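Local coordinates for envelopment polyprotein (Bovine Schmallenberg virus BH80/Germany/2011, PDB 7A56) that probably drives entry of the virus by fusing its envelope with a host membrane, as the class II fusion glycoprotein Gc, captured here as a postfusion trimer, at residues Q55-T60 / A349-A354; I102-R107 / I336-M341. One frame throughout, in Å; residues are numbered along the deposited sequence.

Contact 1 of 2, residues Q55-T60 / A349-A354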
# COMPACT_ATOMS: atom_id res chain seq x y z
N GLN A 55 27.10 5.98 -13.34
CA GLN A 55 26.25 5.61 -14.47
C GLN A 55 25.25 6.68 -14.85
O GLN A 55 24.65 6.59 -15.92
CB GLN A 55 25.42 4.34 -14.11
CG GLN A 55 26.24 3.06 -14.03
CD GLN A 55 25.48 2.01 -13.29
OE1 GLN A 55 25.25 2.15 -12.09
NE2 GLN A 55 25.01 0.96 -13.99
N TYR A 56 24.96 7.61 -13.93
CA TYR A 56 23.83 8.52 -14.07
C TYR A 56 24.30 9.92 -14.50
O TYR A 56 25.24 10.48 -13.92
CB TYR A 56 23.04 8.58 -12.76
CG TYR A 56 21.72 9.31 -12.87
CD1 TYR A 56 20.56 8.65 -13.33
CD2 TYR A 56 21.64 10.68 -12.60
CE1 TYR A 56 19.36 9.32 -13.45
CE2 TYR A 56 20.42 11.39 -12.71
CZ TYR A 56 19.29 10.70 -13.13
OH TYR A 56 18.09 11.34 -13.25
N LYS A 57 23.66 10.46 -15.53
CA LYS A 57 23.84 11.85 -15.94
C LYS A 57 22.50 12.42 -16.38
O LYS A 57 21.81 11.80 -17.21
CB LYS A 57 24.84 11.94 -17.09
CG LYS A 57 25.01 13.33 -17.59
CD LYS A 57 26.14 13.33 -18.59
CE LYS A 57 25.61 13.45 -19.98
NZ LYS A 57 25.88 14.84 -20.45
N THR A 58 22.14 13.60 -15.87
CA THR A 58 20.95 14.30 -16.36
C THR A 58 21.28 15.77 -16.56
O THR A 58 22.45 16.17 -16.59
CB THR A 58 19.74 14.09 -15.43
OG1 THR A 58 18.57 14.60 -16.09
CG2 THR A 58 19.92 14.80 -14.05
N MET A 59 20.26 16.61 -16.71
CA MET A 59 20.56 18.01 -17.01
C MET A 59 21.11 18.68 -15.77
O MET A 59 20.92 18.21 -14.65
CB MET A 59 19.30 18.71 -17.53
CG MET A 59 18.37 19.22 -16.48
SD MET A 59 17.04 18.22 -15.89
CE MET A 59 16.50 17.15 -17.23
N THR A 60 21.87 19.73 -15.97
CA THR A 60 22.51 20.48 -14.89
C THR A 60 22.17 21.95 -15.05
O THR A 60 21.83 22.41 -16.14
CB THR A 60 24.03 20.31 -14.88
OG1 THR A 60 24.60 20.86 -16.10
CG2 THR A 60 24.37 18.82 -14.72
N ALA A 349 28.58 17.59 -16.13
CA ALA A 349 28.22 16.22 -15.74
C ALA A 349 28.86 15.21 -16.68
O ALA A 349 29.13 15.49 -17.86
CB ALA A 349 26.70 16.07 -15.77
N TYR A 350 29.07 13.99 -16.17
CA TYR A 350 29.52 12.89 -17.01
C TYR A 350 29.05 11.57 -16.40
O TYR A 350 28.65 11.50 -15.22
CB TYR A 350 31.06 12.87 -17.21
CG TYR A 350 31.80 12.42 -15.98
CD1 TYR A 350 32.20 13.38 -14.98
CD2 TYR A 350 32.09 11.06 -15.78
CE1 TYR A 350 32.85 12.96 -13.83
CE2 TYR A 350 32.73 10.62 -14.65
CZ TYR A 350 33.09 11.56 -13.67
OH TYR A 350 33.72 11.09 -12.55
N SER A 351 29.07 10.53 -17.24
CA SER A 351 28.74 9.18 -16.79
C SER A 351 29.37 8.20 -17.77
O SER A 351 29.89 8.59 -18.83
CB SER A 351 27.23 8.96 -16.72
OG SER A 351 26.70 8.95 -18.02
N THR A 352 29.31 6.92 -17.41
CA THR A 352 29.91 5.86 -18.19
C THR A 352 29.04 4.65 -17.99
O THR A 352 28.58 4.41 -16.87
CB THR A 352 31.33 5.56 -17.70
OG1 THR A 352 32.09 6.76 -17.80
CG2 THR A 352 31.96 4.45 -18.49
N GLN A 353 28.80 3.90 -19.05
CA GLN A 353 28.04 2.68 -18.83
C GLN A 353 28.88 1.65 -18.09
O GLN A 353 30.05 1.44 -18.42
CB GLN A 353 27.57 2.11 -20.16
CG GLN A 353 26.20 2.62 -20.51
CD GLN A 353 25.31 1.52 -21.05
OE1 GLN A 353 25.75 0.36 -21.22
NE2 GLN A 353 24.06 1.88 -21.33
N ALA A 354 28.26 0.98 -17.11
CA ALA A 354 28.97 -0.06 -16.37
C ALA A 354 29.30 -1.26 -17.28
O ALA A 354 28.60 -1.56 -18.24
CB ALA A 354 28.13 -0.51 -15.17
O HOH W 1 25.21 1.48 -17.01
O HOH W 2 24.16 8.11 -18.20
O HOH W 3 27.92 16.96 -20.01
O HOH W 4 26.80 19.45 -17.48
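Q55-T60 and A349-A354 run nearly antiparallel, their end-to-end directions 168° apart, and come closest where Q55 CA lies 4.9 Å from S351 CA. Despite this proximity the two do not pair as strands. The direct backbone link is a CA-H...O contact, with Q55 CA 3.6 Å from T352 O, while four waters join polar groups across the seam. At Q55 the amide lies over A354: NE2 is 3.6 Å from A354 CB, and the same nitrogen donates to a water that also accepts from A354 N. Q55 OE1 accepts a hydrogen bond from S386 N. S351 presses CB against the carbonyl group of Q55. With OG held between the backbone N and the carbonyl carbon (chi1 69°), S351 shares a water with Q55 O, the water standing 2.7 Å from OG.

A349-A354 leads out of strand 346-350 toward the C-terminal beta-rich part of the chain, consistent with the linker between the first and third domains of a class II fusion protein. Contact with S386 and C427 places Q55 beside that C-terminal part. K57 carries the middle of the seam with its aliphatic portion: CG is 3.7 Å from A349 CB, and CD lies alongside Y350 CA. The chain starts straight, CG opposite the backbone N, then bends at its last two torsions, which lets NZ donate to a water that in turn donates to A349 O. T60 CG2 also packs against A349 CB, at 3.8 Å. T60 OG1 receives a hydrogen from a water bound to A349 N, and is also hydrogen-bonded to N62. On the other side of Q55-T60, Y56 OH and T58 OG1 bond to Q231 and D229 of the second subunit.

Contact 2 of 2, residues I102-R107 / I336-M341; sequences IIIYVR and INYKIM
I104 lays its CG1 almost squarely over the middle of the Y338 ring. The carbon is 3.6 Å from the ring centroid and 4° off the ring normal, a CH-pi contact with the face. The near-equal distances from CG1 to the ring atoms confirm the centring. The second branch of I104 reaches the rim, CG2 lying 3.9 Å from Y338 CD2. Y338 is set for this by its first torsion (chi1 54°), which keeps CG between the backbone N and the carbonyl carbon.

Looser aliphatic contacts follow on both sides of this pair. The ends of I102 and I340 pass alongside one another, pointing opposite ways, with I102 CD1 4.1 Å from I340 CG2. I104 CD1 also approaches I340 CD1 at 4.4 Å. Toward the other end, V106 CG2 meets I336 CG1 at the same separation. All six residues are buried, and each directs its CB toward the opposing strand.

The strands themselves stand well apart, their axes 9.8 Å from each other at closest approach and 158° between their N-to-C directions. This spacing is too wide for backbone pairing, and each strand is positioned within its own sheet instead. I102, I104 and V106 form backbone hydrogen bonds with I89, A87 and G84, while I103 and Y105 bond on the other edge to T205 and C203. Next to them in the interior, I204 touches both I102 and I104. Across the interface, I79 and I230 flank I336, Y338 touches S77, and L228 reaches I104. On the outer face of 336-341, K339 makes a cation-pi contact with Y74 and bonds to T60 O of the third subunit. Two sheets packed face to face through an apolar interior make a beta-sandwich, as in domain I of class II fusion proteins.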
# COMPACT_ATOMS: atom_id res chain seq x y z
N ILE A 102 34.18 15.11 -8.97
CA ILE A 102 33.39 14.88 -7.77
C ILE A 102 32.26 13.97 -8.18
O ILE A 102 31.54 14.27 -9.15
CB ILE A 102 32.85 16.20 -7.19
CG1 ILE A 102 34.01 17.13 -6.76
CG2 ILE A 102 31.92 15.97 -6.03
CD1 ILE A 102 33.55 18.50 -6.23
N ILE A 103 32.06 12.88 -7.44
CA ILE A 103 30.99 11.92 -7.71
C ILE A 103 29.98 12.03 -6.57
O ILE A 103 30.37 12.08 -5.40
CB ILE A 103 31.58 10.51 -7.84
CG1 ILE A 103 32.38 10.41 -9.16
CG2 ILE A 103 30.51 9.37 -7.77
CD1 ILE A 103 33.35 9.19 -9.16
N ILE A 104 28.70 12.17 -6.91
CA ILE A 104 27.63 12.09 -5.93
C ILE A 104 27.11 10.65 -5.90
O ILE A 104 26.59 10.14 -6.91
CB ILE A 104 26.49 13.07 -6.25
CG1 ILE A 104 27.01 14.51 -6.51
CG2 ILE A 104 25.33 12.96 -5.22
CD1 ILE A 104 27.69 15.12 -5.24
N TYR A 105 27.27 9.96 -4.76
CA TYR A 105 27.13 8.49 -4.75
C TYR A 105 26.07 8.13 -3.71
O TYR A 105 26.23 8.46 -2.53
CB TYR A 105 28.51 7.86 -4.48
CG TYR A 105 28.51 6.42 -3.98
CD1 TYR A 105 27.64 5.48 -4.49
CD2 TYR A 105 29.41 6.02 -3.02
CE1 TYR A 105 27.64 4.13 -4.00
CE2 TYR A 105 29.44 4.71 -2.53
CZ TYR A 105 28.56 3.78 -3.03
OH TYR A 105 28.64 2.53 -2.53
N VAL A 106 25.01 7.44 -4.14
CA VAL A 106 23.93 7.02 -3.20
C VAL A 106 24.37 5.66 -2.63
O VAL A 106 24.18 4.60 -3.22
CB VAL A 106 22.57 6.98 -3.87
CG1 VAL A 106 21.41 6.67 -2.83
CG2 VAL A 106 22.29 8.31 -4.57
N ARG A 107 25.03 5.71 -1.47
CA ARG A 107 25.71 4.52 -1.00
C ARG A 107 24.73 3.48 -0.45
O ARG A 107 24.97 2.29 -0.60
CB ARG A 107 26.74 4.87 0.06
CG ARG A 107 27.48 3.61 0.56
CD ARG A 107 28.79 3.92 1.20
NE ARG A 107 29.27 2.75 1.93
CZ ARG A 107 29.95 1.72 1.41
NH1 ARG A 107 30.26 1.68 0.10
NH2 ARG A 107 30.31 0.73 2.24
N ILE A 336 17.71 12.93 -4.65
CA ILE A 336 18.77 13.68 -3.99
C ILE A 336 19.12 14.90 -4.84
O ILE A 336 19.59 14.76 -5.98
CB ILE A 336 20.04 12.81 -3.75
CG1 ILE A 336 19.71 11.47 -3.01
CG2 ILE A 336 21.16 13.61 -2.97
CD1 ILE A 336 19.07 11.66 -1.69
N ASN A 337 18.88 16.10 -4.31
CA ASN A 337 19.34 17.34 -4.94
C ASN A 337 20.72 17.68 -4.43
O ASN A 337 21.03 17.41 -3.26
CB ASN A 337 18.34 18.46 -4.66
CG ASN A 337 16.99 18.16 -5.22
OD1 ASN A 337 16.84 18.11 -6.43
ND2 ASN A 337 16.00 17.92 -4.36
N TYR A 338 21.56 18.30 -5.29
CA TYR A 338 22.86 18.70 -4.81
C TYR A 338 23.34 19.94 -5.57
O TYR A 338 22.99 20.14 -6.74
CB TYR A 338 23.92 17.59 -4.96
CG TYR A 338 24.07 17.00 -6.38
CD1 TYR A 338 24.96 17.57 -7.29
CD2 TYR A 338 23.35 15.88 -6.79
CE1 TYR A 338 25.15 17.05 -8.56
CE2 TYR A 338 23.53 15.31 -8.08
CZ TYR A 338 24.46 15.95 -8.97
OH TYR A 338 24.70 15.43 -10.24
N LYS A 339 24.16 20.72 -4.89
CA LYS A 339 24.75 21.93 -5.43
C LYS A 339 26.20 22.01 -4.98
O LYS A 339 26.52 21.81 -3.80
CB LYS A 339 23.94 23.17 -4.99
CG LYS A 339 24.46 24.56 -5.60
CD LYS A 339 23.83 25.70 -4.83
CE LYS A 339 24.34 27.13 -5.42
NZ LYS A 339 23.60 28.23 -4.72
N ILE A 340 27.08 22.31 -5.95
CA ILE A 340 28.53 22.37 -5.74
C ILE A 340 29.01 23.75 -6.21
O ILE A 340 28.65 24.18 -7.31
CB ILE A 340 29.26 21.27 -6.53
CG1 ILE A 340 28.86 19.86 -6.05
CG2 ILE A 340 30.80 21.48 -6.50
CD1 ILE A 340 29.03 18.83 -7.20
N MET A 341 29.70 24.47 -5.32
CA MET A 341 30.21 25.84 -5.56
C MET A 341 31.63 25.92 -5.01
O MET A 341 31.81 26.12 -3.80
CB MET A 341 29.29 26.84 -4.87
CG MET A 341 29.67 28.36 -5.11
SD MET A 341 28.14 29.30 -4.84
CE MET A 341 28.38 30.66 -5.99

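How the contacts relate
From the N terminus the chain passes through 55-60, then 102-107, then 336-341 and finally 349-354. Contact 2 therefore closes a loop of 228 intervening residues nested inside the 288-residue loop closed by contact 1; the two do not cross. Strand 335-343 belongs to the five-stranded sheet, whereas the following strand 346-350 pairs with 86-92 beside strand 98-134, so the turn between them carries the chain from one layer to the other. Contact 2 joins those layers, and contact 1 sets the exit from strand 346-350 against the loop that precedes strand 61-67. Their centres are 12 Å apart, and Y350 OH touches I103 CG1 at 3.7 Å.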